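Hydrolase, haloacid dehalogenase-like family (Chlorobaculum tepidum, PDB 2HCF) binds magnesium and is probably a hydrolase of the haloacid dehalogenase-like superfamily. Local coordinates at residues Phe45-Val57 / Ala141-Pro153. Sequence-based numbering, arbitrary orientation.
Sequences FSGKMDGAIIYEV and AFADDALDRNELP
Met49, modelled as selenomethionine, lays its side chain against the backbone and side chains of 141-153, overlapping Ala143, Ala146, Leu147, Arg149 and Leu152. CG sits beside the backbone N (chi1 -58°), 3.1 Å from Leu147 O, and further bends at chi2 and chi3 bring CE to Ala143 and Leu152. This methyl lies 3.6 Å from Ala143 CB, meets Leu152 CD1 tip to tip at 3.9 Å and comes within 3.3 Å of Ala146 O, while SE rests on the aliphatic base of Arg149, 4.0 Å from CB. Met49 is also the N-cap residue of helix 50-59. Within the first helical turn, Leu147 CD2 packs on the backbone of Gly51, 3.7 Å from its C; a turn later the Tyr55 ring and Leu147 cross at about a right angle. A water accepts weakly from Gly51 N and donates to Ala146 O (2.8 Å), bridging the backbones. At the other end Arg149, extended from CG to NE, gives NH1 to Gly47 O at 3.1 Å. The bond is bent (140°), the donor standing above the carbonyl plane. NH2 forms salt bridges with Asp182 and with Asp10, a ligand of the bound magnesium ion. A leucine in place of Arg149 would probably leave Gly47 O without this donor and Asp10 and Asp182 without this guanidinium partner. Van der Waals contacts of the selenomethionine thus join helix 50-59, which fits the helical cap inserted in HAD enzymes, to the Rossmann-like core, while the guanidinium links the Gly47 turn to Asp10, consistent with the basic residue these enzymes place beside that aspartate.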
loop_
_atom_site.group_PDB
_atom_site.type_symbol
_atom_site.label_atom_id
_atom_site.label_comp_id
_atom_site.label_asym_id
_atom_site.label_seq_id
_atom_site.Cartn_x
_atom_site.Cartn_y
_atom_site.Cartn_z
ATOM N N PHE A 45 9.271 -8.901 -0.852
ATOM C CA PHE A 45 7.826 -8.831 -0.821
ATOM C C PHE A 45 7.307 -7.400 -1.059
ATOM O O PHE A 45 6.134 -7.111 -0.851
ATOM C CB PHE A 45 7.311 -9.495 0.455
ATOM C CG PHE A 45 7.612 -10.996 0.516
ATOM C CD1 PHE A 45 7.152 -11.862 -0.481
ATOM C CD2 PHE A 45 8.366 -11.534 1.555
ATOM C CE1 PHE A 45 7.421 -13.226 -0.428
ATOM C CE2 PHE A 45 8.641 -12.906 1.596
ATOM C CZ PHE A 45 8.174 -13.738 0.596
ATOM N N SER A 46 8.187 -6.540 -1.578
ATOM C CA SER A 46 7.797 -5.210 -2.056
ATOM C C SER A 46 6.635 -5.250 -3.015
ATOM O O SER A 46 6.691 -5.927 -4.027
ATOM C CB SER A 46 8.965 -4.537 -2.775
ATOM O OG SER A 46 9.895 -4.085 -1.831
ATOM N N GLY A 47 5.580 -4.511 -2.696
ATOM C CA GLY A 47 4.430 -4.414 -3.565
ATOM C C GLY A 47 3.460 -5.573 -3.516
ATOM O O GLY A 47 2.448 -5.550 -4.196
ATOM N N LYS A 48 3.744 -6.584 -2.692
ATOM C CA LYS A 48 2.897 -7.764 -2.610
ATOM C C LYS A 48 1.848 -7.646 -1.482
ATOM O O LYS A 48 1.965 -6.824 -0.576
ATOM C CB LYS A 48 3.775 -9.021 -2.503
ATOM C CG LYS A 48 4.552 -9.281 -3.813
ATOM C CD LYS A 48 5.698 -10.249 -3.620
HETATM N N MSE A 49 0.789 -8.437 -1.596
HETATM C CA MSE A 49 -0.324 -8.385 -0.650
HETATM C C MSE A 49 0.054 -9.183 0.611
HETATM O O MSE A 49 0.610 -10.251 0.483
HETATM C CB MSE A 49 -1.551 -8.993 -1.310
HETATM C CG MSE A 49 -1.996 -8.340 -2.607
HETATM SE SE MSE A 49 -2.660 -6.535 -2.275
HETATM C CE MSE A 49 -3.731 -6.777 -1.038
ATOM N N ASP A 50 -0.255 -8.689 1.815
ATOM C CA ASP A 50 0.078 -9.431 3.043
ATOM C C ASP A 50 -0.433 -10.897 2.999
ATOM O O ASP A 50 0.255 -11.829 3.425
ATOM C CB ASP A 50 -0.486 -8.720 4.276
ATOM C CG ASP A 50 0.374 -7.606 4.769
ATOM O OD1 ASP A 50 1.496 -7.430 4.254
ATOM O OD2 ASP A 50 -0.086 -6.868 5.685
ATOM N N GLY A 51 -1.614 -11.116 2.415
ATOM C CA GLY A 51 -2.186 -12.451 2.379
ATOM C C GLY A 51 -1.416 -13.352 1.454
ATOM O O GLY A 51 -1.204 -14.519 1.750
ATOM N N ALA A 52 -0.955 -12.789 0.348
ATOM C CA ALA A 52 -0.199 -13.546 -0.632
ATOM C C ALA A 52 1.197 -13.902 -0.062
ATOM O O ALA A 52 1.745 -14.973 -0.343
ATOM C CB ALA A 52 -0.075 -12.743 -1.898
ATOM N N ILE A 53 1.741 -13.023 0.765
ATOM C CA ILE A 53 3.018 -13.285 1.418
ATOM C C ILE A 53 2.879 -14.484 2.365
ATOM O O ILE A 53 3.754 -15.328 2.399
ATOM C CB ILE A 53 3.516 -12.049 2.209
ATOM C CG1 ILE A 53 3.853 -10.903 1.236
ATOM C CG2 ILE A 53 4.753 -12.425 3.028
ATOM C CD1 ILE A 53 4.082 -9.547 1.959
ATOM N N ILE A 54 1.767 -14.554 3.105
ATOM C CA ILE A 54 1.507 -15.661 4.031
ATOM C C ILE A 54 1.439 -16.954 3.271
ATOM O O ILE A 54 2.080 -17.915 3.667
ATOM C CB ILE A 54 0.244 -15.423 4.879
ATOM C CG1 ILE A 54 0.504 -14.241 5.821
ATOM C CG2 ILE A 54 -0.175 -16.689 5.642
ATOM C CD1 ILE A 54 -0.722 -13.741 6.616
ATOM N N TYR A 55 0.694 -16.977 2.166
ATOM C CA TYR A 55 0.600 -18.198 1.349
ATOM C C TYR A 55 1.947 -18.601 0.762
ATOM O O TYR A 55 2.273 -19.790 0.743
ATOM C CB TYR A 55 -0.483 -18.088 0.240
ATOM C CG TYR A 55 -1.905 -18.362 0.738
ATOM C CD1 TYR A 55 -2.421 -19.655 0.788
ATOM C CD2 TYR A 55 -2.726 -17.326 1.168
ATOM C CE1 TYR A 55 -3.709 -19.898 1.262
ATOM C CE2 TYR A 55 -4.012 -17.554 1.625
ATOM C CZ TYR A 55 -4.493 -18.847 1.686
ATOM O OH TYR A 55 -5.774 -19.044 2.160
ATOM N N GLU A 56 2.727 -17.634 0.301
ATOM C CA GLU A 56 3.998 -17.922 -0.340
ATOM C C GLU A 56 4.992 -18.530 0.639
ATOM O O GLU A 56 5.460 -19.619 0.418
ATOM C CB GLU A 56 4.594 -16.696 -1.045
ATOM C CG GLU A 56 5.903 -17.049 -1.790
ATOM C CD GLU A 56 6.356 -16.001 -2.809
ATOM O OE1 GLU A 56 5.644 -14.988 -3.034
ATOM O OE2 GLU A 56 7.442 -16.207 -3.398
ATOM N N VAL A 57 5.266 -17.865 1.744
ATOM C CA VAL A 57 6.309 -18.355 2.660
ATOM C C VAL A 57 5.983 -19.716 3.301
ATOM O O VAL A 57 6.898 -20.508 3.589
ATOM C CB VAL A 57 6.658 -17.301 3.728
ATOM C CG1 VAL A 57 7.022 -15.974 3.054
ATOM C CG2 VAL A 57 5.525 -17.119 4.696
ATOM N N ALA A 141 -8.505 0.529 -0.292
ATOM C CA ALA A 141 -8.579 -0.877 -0.493
ATOM C C ALA A 141 -7.289 -1.489 0.063
ATOM O O ALA A 141 -6.186 -0.902 -0.089
ATOM C CB ALA A 141 -8.754 -1.212 -1.967
ATOM N N PHE A 142 -7.438 -2.652 0.711
ATOM C CA PHE A 142 -6.396 -3.275 1.541
ATOM C C PHE A 142 -6.267 -4.785 1.327
ATOM O O PHE A 142 -7.051 -5.416 0.575
ATOM C CB PHE A 142 -6.694 -3.013 3.016
ATOM C CG PHE A 142 -6.992 -1.576 3.349
ATOM C CD1 PHE A 142 -5.976 -0.719 3.726
ATOM C CD2 PHE A 142 -8.304 -1.091 3.332
ATOM C CE1 PHE A 142 -6.259 0.635 4.054
ATOM C CE2 PHE A 142 -8.588 0.266 3.676
ATOM C CZ PHE A 142 -7.553 1.108 4.004
ATOM N N ALA A 143 -5.294 -5.401 2.007
ATOM C CA ALA A 143 -5.106 -6.865 1.920
ATOM C C ALA A 143 -6.272 -7.651 2.520
ATOM O O ALA A 143 -6.414 -8.851 2.274
ATOM C CB ALA A 143 -3.798 -7.307 2.557
ATOM N N ASP A 144 -7.111 -6.993 3.301
ATOM C CA ASP A 144 -8.358 -7.635 3.727
ATOM C C ASP A 144 -9.278 -7.952 2.553
ATOM O O ASP A 144 -10.136 -8.828 2.647
ATOM C CB ASP A 144 -9.070 -6.769 4.732
ATOM C CG ASP A 144 -8.114 -6.167 5.731
ATOM O OD1 ASP A 144 -7.437 -5.211 5.337
ATOM O OD2 ASP A 144 -8.021 -6.635 6.887
ATOM N N ASP A 145 -9.079 -7.258 1.445
ATOM C CA ASP A 145 -10.019 -7.302 0.322
ATOM C C ASP A 145 -9.664 -8.278 -0.785
ATOM O O ASP A 145 -10.540 -8.678 -1.558
ATOM C CB ASP A 145 -10.153 -5.903 -0.275
ATOM C CG ASP A 145 -10.687 -4.889 0.721
ATOM O OD1 ASP A 145 -11.658 -5.220 1.420
ATOM O OD2 ASP A 145 -10.149 -3.758 0.807
ATOM N N ALA A 146 -8.388 -8.638 -0.888
ATOM C CA ALA A 146 -7.938 -9.554 -1.929
ATOM C C ALA A 146 -6.520 -10.053 -1.719
ATOM O O ALA A 146 -5.723 -9.419 -1.057
ATOM C CB ALA A 146 -8.025 -8.880 -3.287
ATOM N N LEU A 147 -6.212 -11.186 -2.356
ATOM C CA LEU A 147 -4.851 -11.713 -2.392
ATOM C C LEU A 147 -4.092 -11.147 -3.596
ATOM O O LEU A 147 -2.875 -11.120 -3.593
ATOM C CB LEU A 147 -4.867 -13.255 -2.477
ATOM C CG LEU A 147 -5.494 -14.049 -1.315
ATOM C CD1 LEU A 147 -5.624 -15.526 -1.705
ATOM C CD2 LEU A 147 -4.707 -13.928 -0.029
ATOM N N ASP A 148 -4.829 -10.696 -4.619
ATOM C CA ASP A 148 -4.250 -10.167 -5.856
ATOM C C ASP A 148 -4.433 -8.653 -5.936
ATOM O O ASP A 148 -5.580 -8.159 -5.878
ATOM C CB ASP A 148 -4.953 -10.814 -7.030
ATOM C CG ASP A 148 -4.490 -10.269 -8.376
ATOM O OD1 ASP A 148 -3.605 -9.384 -8.407
ATOM O OD2 ASP A 148 -5.008 -10.767 -9.405
ATOM N N ARG A 149 -3.316 -7.932 -6.071
ATOM C CA ARG A 149 -3.306 -6.447 -6.004
ATOM C C ARG A 149 -4.204 -5.872 -7.094
ATOM O O ARG A 149 -4.767 -4.797 -6.961
ATOM C CB ARG A 149 -1.888 -5.844 -6.144
ATOM C CG ARG A 149 -1.816 -4.391 -5.631
ATOM C CD ARG A 149 -0.498 -3.692 -5.883
ATOM N NE ARG A 149 -0.569 -2.422 -5.193
ATOM C CZ ARG A 149 -0.029 -2.199 -4.017
ATOM N NH1 ARG A 149 0.706 -3.134 -3.435
ATOM N NH2 ARG A 149 -0.182 -1.018 -3.438
ATOM N N ASN A 150 -4.333 -6.623 -8.179
ATOM C CA ASN A 150 -5.118 -6.186 -9.350
ATOM C C ASN A 150 -6.627 -6.176 -9.190
ATOM O O ASN A 150 -7.318 -5.621 -10.047
ATOM C CB ASN A 150 -4.728 -7.010 -10.569
ATOM C CG ASN A 150 -3.309 -6.729 -11.014
ATOM O OD1 ASN A 150 -2.716 -5.705 -10.649
ATOM N ND2 ASN A 150 -2.754 -7.637 -11.801
ATOM N N GLU A 151 -7.131 -6.760 -8.103
ATOM C CA GLU A 151 -8.537 -6.601 -7.703
ATOM C C GLU A 151 -8.801 -5.280 -6.960
ATOM O O GLU A 151 -9.917 -4.756 -7.008
ATOM C CB GLU A 151 -8.961 -7.779 -6.820
ATOM C CG GLU A 151 -8.870 -9.131 -7.545
ATOM C CD GLU A 151 -9.263 -10.313 -6.666
ATOM O OE1 GLU A 151 -10.157 -10.157 -5.777
ATOM O OE2 GLU A 151 -8.667 -11.410 -6.869
ATOM N N LEU A 152 -7.775 -4.732 -6.306
ATOM C CA LEU A 152 -7.933 -3.544 -5.443
ATOM C C LEU A 152 -8.422 -2.222 -6.080
ATOM O O LEU A 152 -9.224 -1.521 -5.471
ATOM C CB LEU A 152 -6.639 -3.286 -4.677
ATOM C CG LEU A 152 -6.178 -4.290 -3.606
ATOM C CD1 LEU A 152 -5.255 -3.604 -2.605
ATOM C CD2 LEU A 152 -7.322 -4.984 -2.908
ATOM N N PRO A 153 -7.940 -1.861 -7.285
ATOM C CA PRO A 153 -8.377 -0.607 -7.909
ATOM C C PRO A 153 -9.894 -0.571 -8.110
ATOM O O PRO A 153 -10.514 0.436 -7.900
ATOM C CB PRO A 153 -7.686 -0.631 -9.277
ATOM C CG PRO A 153 -6.601 -1.569 -9.135
ATOM C CD PRO A 153 -7.005 -2.590 -8.148
HETATM O O HOH W 1 -4.143 -10.355 1.015
#